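PDB 4XWW: DR2417 from Deinococcus radiodurans, which probably degrades and matures RNA as a 5'-3' exonuclease, possibly also cutting internally, using a two-metal centre of the metallo-beta-lactamase type. Local coordinates for residues Thr219-Ile225 / Arg375-Ser379; Arg239-Phe245 / Leu307-Ser313; Glu230-Cys236 / Leu258-Arg264. All coordinates share one frame; numbering follows the deposited sequence.

Contact 1: Thr219-Ile225 / Arg375-Ser379; sequences TPSEAEI and RVHAS. With nucleotides of chain C.
Ile225, Pro220 and Ala378 meet where the start of helix 222-234 packs on the loop 375-379 of this metallo-beta-lactamase/beta-CASP nuclease. The methyl of Ala378 points at the helix start. Its CB lies 3.6 Å from Ile225 CG1 and 4.2 Å from Pro220 CB. The two branches of Ile225 divide the loop between them. CG2 lies against the carbonyl of Val376, and CD1 reaches the carbonyl of His377. Ser221 is the N-cap of the helix; its OG accepts from Ala223 N and is also bonded to Asp179.

At the outer end, Arg375 starts extended, with CG anti to the backbone N (chi1 -168°), and then bends at chi3. This brings NE to 3.3 Å from Glu224 OE2 in a salt bridge. The carboxylate and guanidinium planes are 55° apart, so the groups do not meet flat. The arginine crosses Pro220 at about a right angle.

Glu222 OE1 pairs with Arg251 outside the contact. A water lies within bonding distance of both Glu222 OE2 and Ser379 O and bridges helix start and loop.

The loop holds part of the predicted substrate site, and here it meets RNA. His377 sets out away from the helix start; its ND1 is bonded to Arg251. The other ring nitrogen, NE2, is hydrogen-bonded in the ring plane to O3' of U1 of chain C at 2.8 Å, and either could be the donor.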
loop_
_atom_site.group_PDB
_atom_site.type_symbol
_atom_site.label_atom_id
_atom_site.label_comp_id
_atom_site.label_asym_id
_atom_site.label_seq_id
_atom_site.Cartn_x
_atom_site.Cartn_y
_atom_site.Cartn_z
ATOM N N THR A 219 -15.191 19.493 -1.095
ATOM C CA THR A 219 -14.438 18.872 -2.188
ATOM C C THR A 219 -14.346 19.878 -3.331
ATOM O O THR A 219 -15.308 20.591 -3.599
ATOM C CB THR A 219 -15.113 17.558 -2.656
ATOM O OG1 THR A 219 -15.135 16.625 -1.570
ATOM C CG2 THR A 219 -14.376 16.928 -3.842
ATOM N N PRO A 220 -13.180 19.969 -3.996
ATOM C CA PRO A 220 -13.084 20.948 -5.089
ATOM C C PRO A 220 -13.998 20.636 -6.256
ATOM O O PRO A 220 -14.346 19.476 -6.460
ATOM C CB PRO A 220 -11.608 20.843 -5.535
ATOM C CG PRO A 220 -10.905 20.230 -4.377
ATOM C CD PRO A 220 -11.878 19.327 -3.709
ATOM N N SER A 221 -14.375 21.674 -6.994
ATOM C CA SER A 221 -15.238 21.572 -8.171
ATOM C C SER A 221 -14.503 21.080 -9.417
ATOM O O SER A 221 -13.331 21.446 -9.631
ATOM C CB SER A 221 -15.846 22.940 -8.467
ATOM O OG SER A 221 -16.603 22.919 -9.649
ATOM N N GLU A 222 -15.189 20.316 -10.271
ATOM C CA GLU A 222 -14.593 19.950 -11.556
ATOM C C GLU A 222 -14.291 21.181 -12.417
ATOM O O GLU A 222 -13.384 21.147 -13.256
ATOM C CB GLU A 222 -15.465 18.976 -12.330
ATOM C CG GLU A 222 -15.466 17.569 -11.754
ATOM C CD GLU A 222 -14.116 16.860 -11.844
ATOM O OE1 GLU A 222 -13.361 17.101 -12.812
ATOM O OE2 GLU A 222 -13.820 16.040 -10.947
ATOM N N ALA A 223 -14.998 22.286 -12.191
ATOM C CA ALA A 223 -14.713 23.463 -12.998
ATOM C C ALA A 223 -13.336 24.033 -12.633
ATOM O O ALA A 223 -12.614 24.510 -13.500
ATOM C CB ALA A 223 -15.820 24.521 -12.846
ATOM N N GLU A 224 -12.968 23.951 -11.356
ATOM C CA GLU A 224 -11.657 24.417 -10.925
ATOM C C GLU A 224 -10.557 23.506 -11.458
ATOM O O GLU A 224 -9.522 23.977 -11.920
ATOM C CB GLU A 224 -11.563 24.481 -9.397
ATOM C CG GLU A 224 -10.251 25.101 -8.944
ATOM C CD GLU A 224 -9.838 24.696 -7.546
ATOM O OE1 GLU A 224 -10.722 24.374 -6.727
ATOM O OE2 GLU A 224 -8.620 24.709 -7.273
ATOM N N ILE A 225 -10.778 22.196 -11.379
ATOM C CA ILE A 225 -9.801 21.247 -11.924
ATOM C C ILE A 225 -9.613 21.489 -13.430
ATOM O O ILE A 225 -8.497 21.452 -13.917
ATOM C CB ILE A 225 -10.231 19.777 -11.690
ATOM C CG1 ILE A 225 -10.483 19.512 -10.200
ATOM C CG2 ILE A 225 -9.189 18.802 -12.283
ATOM C CD1 ILE A 225 -9.345 19.933 -9.263
ATOM N N ARG A 375 -3.065 20.802 -8.552
ATOM C CA ARG A 375 -4.426 20.400 -8.191
ATOM C C ARG A 375 -5.155 19.975 -9.444
ATOM O O ARG A 375 -5.880 20.766 -10.052
ATOM C CB ARG A 375 -5.192 21.519 -7.489
ATOM C CG ARG A 375 -6.495 20.979 -6.872
ATOM C CD ARG A 375 -7.413 22.049 -6.290
ATOM N NE ARG A 375 -6.749 22.854 -5.270
ATOM C CZ ARG A 375 -6.673 22.523 -3.985
ATOM N NH1 ARG A 375 -6.043 23.323 -3.134
ATOM N NH2 ARG A 375 -7.220 21.396 -3.550
ATOM N N VAL A 376 -4.933 18.729 -9.838
ATOM C CA VAL A 376 -5.449 18.236 -11.097
ATOM C C VAL A 376 -6.440 17.081 -10.888
ATOM O O VAL A 376 -6.757 16.347 -11.814
ATOM C CB VAL A 376 -4.313 17.799 -12.044
ATOM C CG1 VAL A 376 -3.519 19.024 -12.489
ATOM C CG2 VAL A 376 -3.389 16.784 -11.375
ATOM N N HIS A 377 -6.930 16.939 -9.663
ATOM C CA HIS A 377 -7.988 15.967 -9.385
ATOM C C HIS A 377 -8.925 16.454 -8.300
ATOM O O HIS A 377 -8.477 17.039 -7.308
ATOM C CB HIS A 377 -7.379 14.631 -8.956
ATOM C CG HIS A 377 -8.395 13.581 -8.644
ATOM N ND1 HIS A 377 -9.186 12.990 -9.610
ATOM C CD2 HIS A 377 -8.743 13.002 -7.474
ATOM C CE1 HIS A 377 -9.986 12.107 -9.043
ATOM N NE2 HIS A 377 -9.730 12.087 -7.746
ATOM N N ALA A 378 -10.220 16.192 -8.488
ATOM C CA ALA A 378 -11.231 16.379 -7.456
ATOM C C ALA A 378 -11.936 15.066 -7.210
ATOM O O ALA A 378 -12.371 14.407 -8.147
ATOM C CB ALA A 378 -12.245 17.455 -7.870
ATOM N N SER A 379 -12.077 14.703 -5.944
ATOM C CA SER A 379 -12.827 13.514 -5.542
ATOM C C SER A 379 -14.276 13.544 -6.045
ATOM O O SER A 379 -14.876 14.611 -6.182
ATOM C CB SER A 379 -12.814 13.393 -4.006
ATOM O OG SER A 379 -13.631 12.318 -3.553
ATOM P P U C 2 -12.059 9.801 -5.372
ATOM O OP1 U C 2 -12.921 9.878 -6.572
ATOM O OP2 U C 2 -12.450 10.519 -4.138
ATOM O "O5'" U C 2 -11.848 8.278 -4.955
ATOM C "C5'" U C 2 -11.511 7.272 -5.924
ATOM C "C4'" U C 2 -12.188 5.966 -5.581
ATOM O "O4'" U C 2 -11.539 5.356 -4.429
ATOM C "C3'" U C 2 -13.672 6.058 -5.228
ATOM O "O3'" U C 2 -14.348 4.956 -5.813
ATOM C "C2'" U C 2 -13.678 5.884 -3.713
ATOM O "O2'" U C 2 -14.893 5.358 -3.223
ATOM C "C1'" U C 2 -12.527 4.899 -3.534
ATOM N N1 U C 2 -11.960 4.870 -2.180
ATOM C C2 U C 2 -11.648 3.636 -1.643
ATOM O O2 U C 2 -11.817 2.591 -2.244
ATOM N N3 U C 2 -11.129 3.676 -0.373
ATOM C C4 U C 2 -10.897 4.793 0.400
ATOM O O4 U C 2 -10.421 4.660 1.529
ATOM C C5 U C 2 -11.250 6.031 -0.224
ATOM C C6 U C 2 -11.757 6.027 -1.463
ATOM O "O3'" U C 1 -10.584 10.286 -5.781
HETATM O O HOH W 1 -15.304 15.475 -8.915
#

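Contact 2: Arg239-Phe245 / Leu307-Ser313; sequences RVFLTTF and LFVCTGS. With nucleotides of chain C.
Phe241 and Phe308 lie side by side and point the same way, from neighbouring parallel strands of the beta-CASP domain. Their planes are only 6° apart, a near-parallel pair with centroids 4.5 Å apart, slid so that the rings barely overlap. Phe308 CD1 sits over the rim of one Phe241 face. The guanidinium of Arg239 lies at the edge of the Phe241 ring. Phe241 CZ lies over the centre of one face of the Arg239 guanidinium, and Arg239 NH2 pairs with Asp338. On the other sheet face, Val240 CG1 meets Leu307 CG at 4.2 Å, and Ile255 of helix 249-261 packs on Leu242 and Leu307.

Between the faces run the backbone bonds of the parallel ladder. Phe308 N donates to Val240 O, Leu242 N to Phe308 O at 2.7 Å, and Cys310 N to Leu242 O.

From Thr243 and Cys310 on, polar groups take over. Thr243 OG1, anti to the backbone N (chi1 -174°), donates to Cys310 O at 2.8 Å from above the carbonyl plane. A water near Thr244 O takes the N-H of Gly312 and lies a long, weak 3.3 Å from OP1 of U5 of chain C. Thr311 OG1 donates to OP1 of U6 of chain C at 2.6 Å. The apolar strands hold the sheet together, while Thr311 in the loop after the strand puts its hydroxyl on an RNA phosphate, a common place for ligands in parallel alpha/beta sheets.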
loop_
_atom_site.group_PDB
_atom_site.type_symbol
_atom_site.label_atom_id
_atom_site.label_comp_id
_atom_site.label_asym_id
_atom_site.label_seq_id
_atom_site.Cartn_x
_atom_site.Cartn_y
_atom_site.Cartn_z
ATOM N N ARG A 239 4.368 17.087 -26.355
ATOM C CA ARG A 239 3.214 16.197 -26.243
ATOM C C ARG A 239 2.685 16.150 -24.802
ATOM O O ARG A 239 3.445 16.296 -23.841
ATOM C CB ARG A 239 3.582 14.781 -26.706
ATOM C CG ARG A 239 3.993 14.665 -28.143
ATOM C CD ARG A 239 4.054 13.200 -28.575
ATOM N NE ARG A 239 5.037 12.470 -27.777
ATOM C CZ ARG A 239 5.443 11.230 -28.026
ATOM N NH1 ARG A 239 4.968 10.570 -29.070
ATOM N NH2 ARG A 239 6.335 10.651 -27.232
ATOM N N VAL A 240 1.386 15.933 -24.652
ATOM C CA VAL A 240 0.772 15.747 -23.338
ATOM C C VAL A 240 0.080 14.393 -23.311
ATOM O O VAL A 240 -0.696 14.054 -24.221
ATOM C CB VAL A 240 -0.250 16.864 -22.993
ATOM C CG1 VAL A 240 -0.955 16.600 -21.651
ATOM C CG2 VAL A 240 0.400 18.234 -23.020
ATOM N N PHE A 241 0.369 13.632 -22.262
ATOM C CA PHE A 241 -0.347 12.412 -21.927
ATOM C C PHE A 241 -1.051 12.642 -20.616
ATOM O O PHE A 241 -0.465 13.163 -19.664
ATOM C CB PHE A 241 0.595 11.208 -21.811
ATOM C CG PHE A 241 1.399 10.919 -23.053
ATOM C CD1 PHE A 241 2.471 11.729 -23.410
ATOM C CD2 PHE A 241 1.108 9.823 -23.848
ATOM C CE1 PHE A 241 3.220 11.459 -24.560
ATOM C CE2 PHE A 241 1.853 9.538 -24.981
ATOM C CZ PHE A 241 2.904 10.362 -25.346
ATOM N N LEU A 242 -2.320 12.265 -20.548
ATOM C CA LEU A 242 -3.068 12.431 -19.320
ATOM C C LEU A 242 -3.822 11.139 -19.012
ATOM O O LEU A 242 -4.356 10.521 -19.918
ATOM C CB LEU A 242 -4.044 13.616 -19.441
ATOM C CG LEU A 242 -4.905 13.931 -18.220
ATOM C CD1 LEU A 242 -5.194 15.436 -18.178
ATOM C CD2 LEU A 242 -6.234 13.136 -18.246
ATOM N N THR A 243 -3.844 10.741 -17.743
ATOM C CA THR A 243 -4.639 9.588 -17.311
ATOM C C THR A 243 -5.585 9.998 -16.220
ATOM O O THR A 243 -5.301 10.890 -15.422
ATOM C CB THR A 243 -3.745 8.416 -16.816
ATOM O OG1 THR A 243 -4.556 7.266 -16.544
ATOM C CG2 THR A 243 -2.988 8.798 -15.534
ATOM N N THR A 244 -6.767 9.375 -16.226
ATOM C CA THR A 244 -7.765 9.580 -15.207
ATOM C C THR A 244 -8.629 8.313 -15.274
ATOM O O THR A 244 -8.339 7.429 -16.080
ATOM C CB THR A 244 -8.568 10.869 -15.473
ATOM O OG1 THR A 244 -9.390 11.188 -14.353
ATOM C CG2 THR A 244 -9.408 10.718 -16.732
ATOM N N PHE A 245 -9.658 8.185 -14.438
ATOM C CA PHE A 245 -10.574 7.048 -14.580
ATOM C C PHE A 245 -11.278 7.145 -15.929
ATOM O O PHE A 245 -11.709 8.226 -16.297
ATOM C CB PHE A 245 -11.617 7.028 -13.447
ATOM C CG PHE A 245 -11.039 7.264 -12.079
ATOM C CD1 PHE A 245 -10.140 6.371 -11.530
ATOM C CD2 PHE A 245 -11.405 8.381 -11.339
ATOM C CE1 PHE A 245 -9.607 6.589 -10.270
ATOM C CE2 PHE A 245 -10.878 8.604 -10.076
ATOM C CZ PHE A 245 -9.980 7.708 -9.542
ATOM N N LEU A 307 -2.629 15.478 -27.685
ATOM C CA LEU A 307 -2.988 15.083 -26.331
ATOM C C LEU A 307 -3.514 13.639 -26.306
ATOM O O LEU A 307 -4.434 13.287 -27.044
ATOM C CB LEU A 307 -4.031 16.048 -25.748
ATOM C CG LEU A 307 -4.195 15.954 -24.227
ATOM C CD1 LEU A 307 -4.574 17.305 -23.651
ATOM C CD2 LEU A 307 -5.252 14.941 -23.863
ATOM N N PHE A 308 -2.909 12.809 -25.465
ATOM C CA PHE A 308 -3.343 11.433 -25.272
ATOM C C PHE A 308 -4.101 11.332 -23.954
ATOM O O PHE A 308 -3.564 11.695 -22.909
ATOM C CB PHE A 308 -2.145 10.471 -25.225
ATOM C CG PHE A 308 -1.400 10.336 -26.510
ATOM C CD1 PHE A 308 -0.340 11.184 -26.809
ATOM C CD2 PHE A 308 -1.705 9.323 -27.402
ATOM C CE1 PHE A 308 0.374 11.033 -27.992
ATOM C CE2 PHE A 308 -1.005 9.174 -28.574
ATOM C CZ PHE A 308 0.037 10.032 -28.873
ATOM N N VAL A 309 -5.328 10.824 -23.998
ATOM C CA VAL A 309 -6.082 10.526 -22.779
ATOM C C VAL A 309 -6.016 9.012 -22.625
ATOM O O VAL A 309 -6.462 8.293 -23.502
ATOM C CB VAL A 309 -7.540 11.012 -22.863
ATOM C CG1 VAL A 309 -8.274 10.707 -21.576
ATOM C CG2 VAL A 309 -7.584 12.493 -23.151
ATOM N N CYS A 310 -5.397 8.546 -21.529
ATOM C CA CYS A 310 -4.931 7.152 -21.384
ATOM C C CYS A 310 -5.488 6.420 -20.151
ATOM O O CYS A 310 -5.670 7.019 -19.103
ATOM C CB CYS A 310 -3.407 7.105 -21.272
ATOM S SG CYS A 310 -2.427 8.013 -22.499
ATOM N N THR A 311 -5.689 5.104 -20.275
ATOM C CA THR A 311 -5.990 4.249 -19.142
ATOM C C THR A 311 -4.763 4.072 -18.254
ATOM O O THR A 311 -3.639 4.241 -18.714
ATOM C CB THR A 311 -6.439 2.881 -19.619
ATOM O OG1 THR A 311 -5.473 2.362 -20.539
ATOM C CG2 THR A 311 -7.802 2.974 -20.334
ATOM N N GLY A 312 -4.991 3.693 -17.002
ATOM C CA GLY A 312 -3.899 3.341 -16.123
ATOM C C GLY A 312 -3.688 4.212 -14.909
ATOM O O GLY A 312 -2.618 4.155 -14.318
ATOM N N SER A 313 -4.707 4.966 -14.508
ATOM C CA SER A 313 -4.546 5.979 -13.462
ATOM C C SER A 313 -4.193 5.379 -12.099
ATOM O O SER A 313 -3.654 6.065 -11.231
ATOM C CB SER A 313 -5.818 6.821 -13.342
ATOM O OG SER A 313 -6.836 6.101 -12.680
ATOM P P U C 6 -6.882 -0.838 -20.354
ATOM O OP1 U C 6 -5.823 -0.145 -21.133
ATOM O OP2 U C 6 -8.324 -0.549 -20.600
ATOM O "O5'" U C 6 -6.706 -2.412 -20.557
ATOM C "C5'" U C 6 -5.511 -3.083 -20.189
ATOM C "C4'" U C 6 -5.688 -4.579 -20.254
ATOM O "O4'" U C 6 -6.692 -4.995 -19.290
ATOM C "C3'" U C 6 -6.205 -5.115 -21.579
ATOM O "O3'" U C 6 -5.190 -5.258 -22.555
ATOM C "C2'" U C 6 -6.869 -6.424 -21.175
ATOM O "O2'" U C 6 -5.897 -7.433 -20.949
ATOM C "C1'" U C 6 -7.479 -6.039 -19.829
ATOM N N1 U C 6 -8.879 -5.566 -19.974
ATOM C C2 U C 6 -9.879 -6.521 -19.950
ATOM O O2 U C 6 -9.652 -7.711 -19.811
ATOM N N3 U C 6 -11.158 -6.034 -20.092
ATOM C C4 U C 6 -11.537 -4.716 -20.256
ATOM O O4 U C 6 -12.733 -4.435 -20.371
ATOM C C5 U C 6 -10.447 -3.788 -20.273
ATOM C C6 U C 6 -9.195 -4.236 -20.136
ATOM P P U C 5 -10.372 2.182 -15.541
ATOM O OP1 U C 5 -9.568 2.652 -14.392
ATOM O OP2 U C 5 -10.674 3.110 -16.650
ATOM O "O5'" U C 5 -9.656 0.903 -16.159
ATOM C "C5'" U C 5 -8.355 1.034 -16.751
ATOM C "C4'" U C 5 -7.569 -0.244 -16.607
ATOM O "O4'" U C 5 -8.182 -1.111 -15.614
ATOM C "C3'" U C 5 -7.507 -1.121 -17.844
ATOM O "O3'" U C 5 -6.581 -0.635 -18.805
ATOM C "C2'" U C 5 -7.112 -2.460 -17.240
ATOM O "O2'" U C 5 -5.747 -2.523 -16.889
ATOM C "C1'" U C 5 -7.972 -2.468 -15.977
ATOM N N1 U C 5 -9.277 -3.106 -16.200
ATOM C C2 U C 5 -9.330 -4.484 -16.131
ATOM O O2 U C 5 -8.357 -5.170 -15.874
ATOM N N3 U C 5 -10.568 -5.025 -16.362
ATOM C C4 U C 5 -11.733 -4.352 -16.660
ATOM O O4 U C 5 -12.772 -4.988 -16.842
ATOM C C5 U C 5 -11.595 -2.929 -16.725
ATOM C C6 U C 5 -10.400 -2.369 -16.505
HETATM O O HOH W 2 -7.747 4.817 -16.095
#

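Contact 3: Glu230-Cys236 / Leu258-Arg264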
loop_
_atom_site.group_PDB
_atom_site.type_symbol
_atom_site.label_atom_id
_atom_site.label_comp_id
_atom_site.label_asym_id
_atom_site.label_seq_id
_atom_site.Cartn_x
_atom_site.Cartn_y
_atom_site.Cartn_z
ATOM N N GLU A 230 -6.210 23.363 -17.852
ATOM C CA GLU A 230 -5.978 24.189 -19.030
ATOM C C GLU A 230 -4.734 25.058 -18.854
ATOM O O GLU A 230 -3.953 25.229 -19.795
ATOM C CB GLU A 230 -7.205 25.060 -19.350
ATOM C CG GLU A 230 -7.031 25.851 -20.660
ATOM C CD GLU A 230 -8.345 26.337 -21.246
ATOM O OE1 GLU A 230 -9.320 26.478 -20.484
ATOM O OE2 GLU A 230 -8.399 26.549 -22.475
ATOM N N GLU A 231 -4.518 25.571 -17.641
ATOM C CA GLU A 231 -3.357 26.410 -17.380
ATOM C C GLU A 231 -2.063 25.609 -17.561
ATOM O O GLU A 231 -1.126 26.076 -18.201
ATOM C CB GLU A 231 -3.431 27.014 -15.969
ATOM C CG GLU A 231 -2.297 27.996 -15.630
ATOM C CD GLU A 231 -2.463 28.642 -14.256
ATOM O OE1 GLU A 231 -2.706 27.905 -13.277
ATOM O OE2 GLU A 231 -2.366 29.886 -14.157
ATOM N N ILE A 232 -2.023 24.397 -17.013
ATOM C CA ILE A 232 -0.875 23.523 -17.179
ATOM C C ILE A 232 -0.636 23.161 -18.650
ATOM O O ILE A 232 0.471 23.312 -19.168
ATOM C CB ILE A 232 -1.055 22.253 -16.328
ATOM C CG1 ILE A 232 -1.010 22.630 -14.844
ATOM C CG2 ILE A 232 0.018 21.207 -16.676
ATOM C CD1 ILE A 232 -1.590 21.582 -13.925
ATOM N N ILE A 233 -1.681 22.707 -19.330
ATOM C CA ILE A 233 -1.538 22.196 -20.689
ATOM C C ILE A 233 -1.151 23.317 -21.652
ATOM O O ILE A 233 -0.301 23.118 -22.529
ATOM C CB ILE A 233 -2.829 21.447 -21.102
ATOM C CG1 ILE A 233 -2.885 20.151 -20.272
ATOM C CG2 ILE A 233 -2.874 21.178 -22.616
ATOM C CD1 ILE A 233 -4.188 19.387 -20.335
ATOM N N LYS A 234 -1.722 24.504 -21.459
ATOM C CA LYS A 234 -1.369 25.664 -22.283
ATOM C C LYS A 234 0.132 25.923 -22.235
ATOM O O LYS A 234 0.738 26.354 -23.223
ATOM C CB LYS A 234 -2.134 26.898 -21.812
ATOM C CG LYS A 234 -1.820 28.161 -22.582
ATOM C CD LYS A 234 -2.720 29.285 -22.109
ATOM C CE LYS A 234 -2.418 30.575 -22.850
ATOM N NZ LYS A 234 -3.267 31.690 -22.344
ATOM N N GLY A 235 0.733 25.620 -21.091
ATOM C CA GLY A 235 2.158 25.815 -20.895
ATOM C C GLY A 235 3.066 24.671 -21.326
ATOM O O GLY A 235 4.304 24.814 -21.286
ATOM N N CYS A 236 2.489 23.541 -21.733
ATOM C CA CYS A 236 3.304 22.386 -22.145
ATOM C C CYS A 236 3.885 22.555 -23.535
ATOM O O CYS A 236 3.161 22.819 -24.488
ATOM C CB CYS A 236 2.492 21.097 -22.078
ATOM S SG CYS A 236 2.109 20.636 -20.379
ATOM N N LEU A 258 -10.883 21.880 -23.491
ATOM C CA LEU A 258 -9.672 22.693 -23.355
ATOM C C LEU A 258 -8.636 22.323 -24.404
ATOM O O LEU A 258 -7.886 23.181 -24.855
ATOM C CB LEU A 258 -9.064 22.580 -21.953
ATOM C CG LEU A 258 -8.375 21.286 -21.526
ATOM C CD1 LEU A 258 -6.874 21.276 -21.902
ATOM C CD2 LEU A 258 -8.578 21.096 -20.027
ATOM N N ALA A 259 -8.603 21.054 -24.807
ATOM C CA ALA A 259 -7.682 20.624 -25.861
ATOM C C ALA A 259 -7.966 21.369 -27.151
ATOM O O ALA A 259 -7.055 21.847 -27.825
ATOM C CB ALA A 259 -7.780 19.118 -26.087
ATOM N N HIS A 260 -9.239 21.463 -27.500
ATOM C CA HIS A 260 -9.628 22.207 -28.683
ATOM C C HIS A 260 -9.177 23.666 -28.581
ATOM O O HIS A 260 -8.604 24.213 -29.525
ATOM C CB HIS A 260 -11.140 22.126 -28.880
ATOM C CG HIS A 260 -11.620 22.814 -30.113
ATOM N ND1 HIS A 260 -11.406 22.310 -31.376
ATOM C CD2 HIS A 260 -12.289 23.980 -30.280
ATOM C CE1 HIS A 260 -11.927 23.131 -32.270
ATOM N NE2 HIS A 260 -12.468 24.152 -31.629
ATOM N N ARG A 261 -9.427 24.296 -27.436
ATOM C CA ARG A 261 -9.036 25.694 -27.258
ATOM C C ARG A 261 -7.522 25.847 -27.357
ATOM O O ARG A 261 -7.012 26.879 -27.792
ATOM C CB ARG A 261 -9.538 26.243 -25.918
ATOM C CG ARG A 261 -11.067 26.356 -25.835
ATOM C CD ARG A 261 -11.521 27.109 -24.587
ATOM N NE ARG A 261 -11.166 26.459 -23.321
ATOM C CZ ARG A 261 -11.950 25.594 -22.688
ATOM N NH1 ARG A 261 -13.117 25.246 -23.222
ATOM N NH2 ARG A 261 -11.577 25.066 -21.527
ATOM N N GLN A 262 -6.799 24.806 -26.974
ATOM C CA GLN A 262 -5.349 24.909 -26.951
ATOM C C GLN A 262 -4.688 24.358 -28.209
ATOM O O GLN A 262 -3.472 24.227 -28.262
ATOM C CB GLN A 262 -4.781 24.201 -25.713
ATOM C CG GLN A 262 -5.200 24.845 -24.395
ATOM C CD GLN A 262 -4.971 26.343 -24.376
ATOM O OE1 GLN A 262 -3.962 26.833 -24.884
ATOM N NE2 GLN A 262 -5.912 27.083 -23.788
ATOM N N GLY A 263 -5.482 24.056 -29.232
ATOM C CA GLY A 263 -4.915 23.634 -30.504
ATOM C C GLY A 263 -4.352 22.222 -30.535
ATOM O O GLY A 263 -3.504 21.906 -31.382
ATOM N N ARG A 264 -4.836 21.369 -29.636
ATOM C CA ARG A 264 -4.393 19.972 -29.583
ATOM C C ARG A 264 -5.503 18.994 -29.998
ATOM O O ARG A 264 -6.654 19.150 -29.601
ATOM C CB ARG A 264 -3.901 19.619 -28.174
ATOM C CG ARG A 264 -2.698 20.429 -27.743
ATOM C CD ARG A 264 -2.269 20.072 -26.324
ATOM N NE ARG A 264 -1.051 20.782 -25.930
ATOM C CZ ARG A 264 0.181 20.280 -25.999
ATOM N NH1 ARG A 264 0.378 19.041 -26.440
ATOM N NH2 ARG A 264 1.232 21.019 -25.619
HETATM O O HOH W 3 -0.814 23.361 -25.140
#
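Ile233 and Leu258 form the tight part of this helix-helix contact. Their side chains cross at about a right angle, and Ile233 CD1 meets Leu258 CD1 at 3.6 Å. Leu258 gets there with CG set between its backbone N and carbonyl carbon (chi1 71°). Both residues are buried. Ile233 also touches Ile341 of the sheet beneath, and its CG2 branch leans on the Arg264 side chain, 3.8 Å from NE.

Arg264, just past the end of helix 249-261, reaches extended to the end of helix 222-234. Its NE donates to a water at 2.7 Å, and that water donates to Ile233 O. Cys236 O lies at the edge of the guanidinium, in its plane. The NH1 end is bonded to the carbonyls of Val306 and Gly238, so the buried charge is surrounded largely by backbone oxygens.

The two helices, 222-234 and 249-261, flank strand 240-243 in the chain and pack on one face of the parallel beta-CASP sheet, as in the helix layer of an alpha/beta fold. A Schellman motif ends the second helix. Gly263 is its C-prime residue, with Arg264 N bonded to Ala259 O and Gly263 N to His260 O.

Toward solvent the contact becomes polar and more open. Glu230 extends across to Arg261, which holds it in a side-on salt bridge with two nitrogens. NE donates to OE2 on its syn side, and NH2 donates to OE1 at 2.9 Å from above the carboxylate plane. The two planes are 48° apart. Gln262 NE2 adds a third bond, to Glu230 OE2 on the anti side, also 2.9 Å; its amide is turned 79° from the carboxylate. Gln262 OE1 rests 3.4 Å from Lys234 CG, while the rest of that lysine runs straight outward.

Overall arrangement
Contacts 1 and 3 use the two ends of helix 222-234, and contact 2 holds the strand that follows it. Contact 2 is the most buried of the three. It is mainly aromatic and backbone-bonded, with most of its polar side chains toward the RNA end. Contact 1 is also buried, but mixes small apolar contacts with a salt bridge and water. Contact 3 lies farthest from the chain centre, and charged bonds dominate its outer side. The three touch one another. His377 CE1 packs on Phe245 CE2 at 3.8 Å beside the RNA, Val376 meets Ile232, and Ile233 and Arg264 sit on Leu307 and Val240. Contacts 1 and 2 reach RNA, whereas contact 3 stays about 17 Å from its nearest atom.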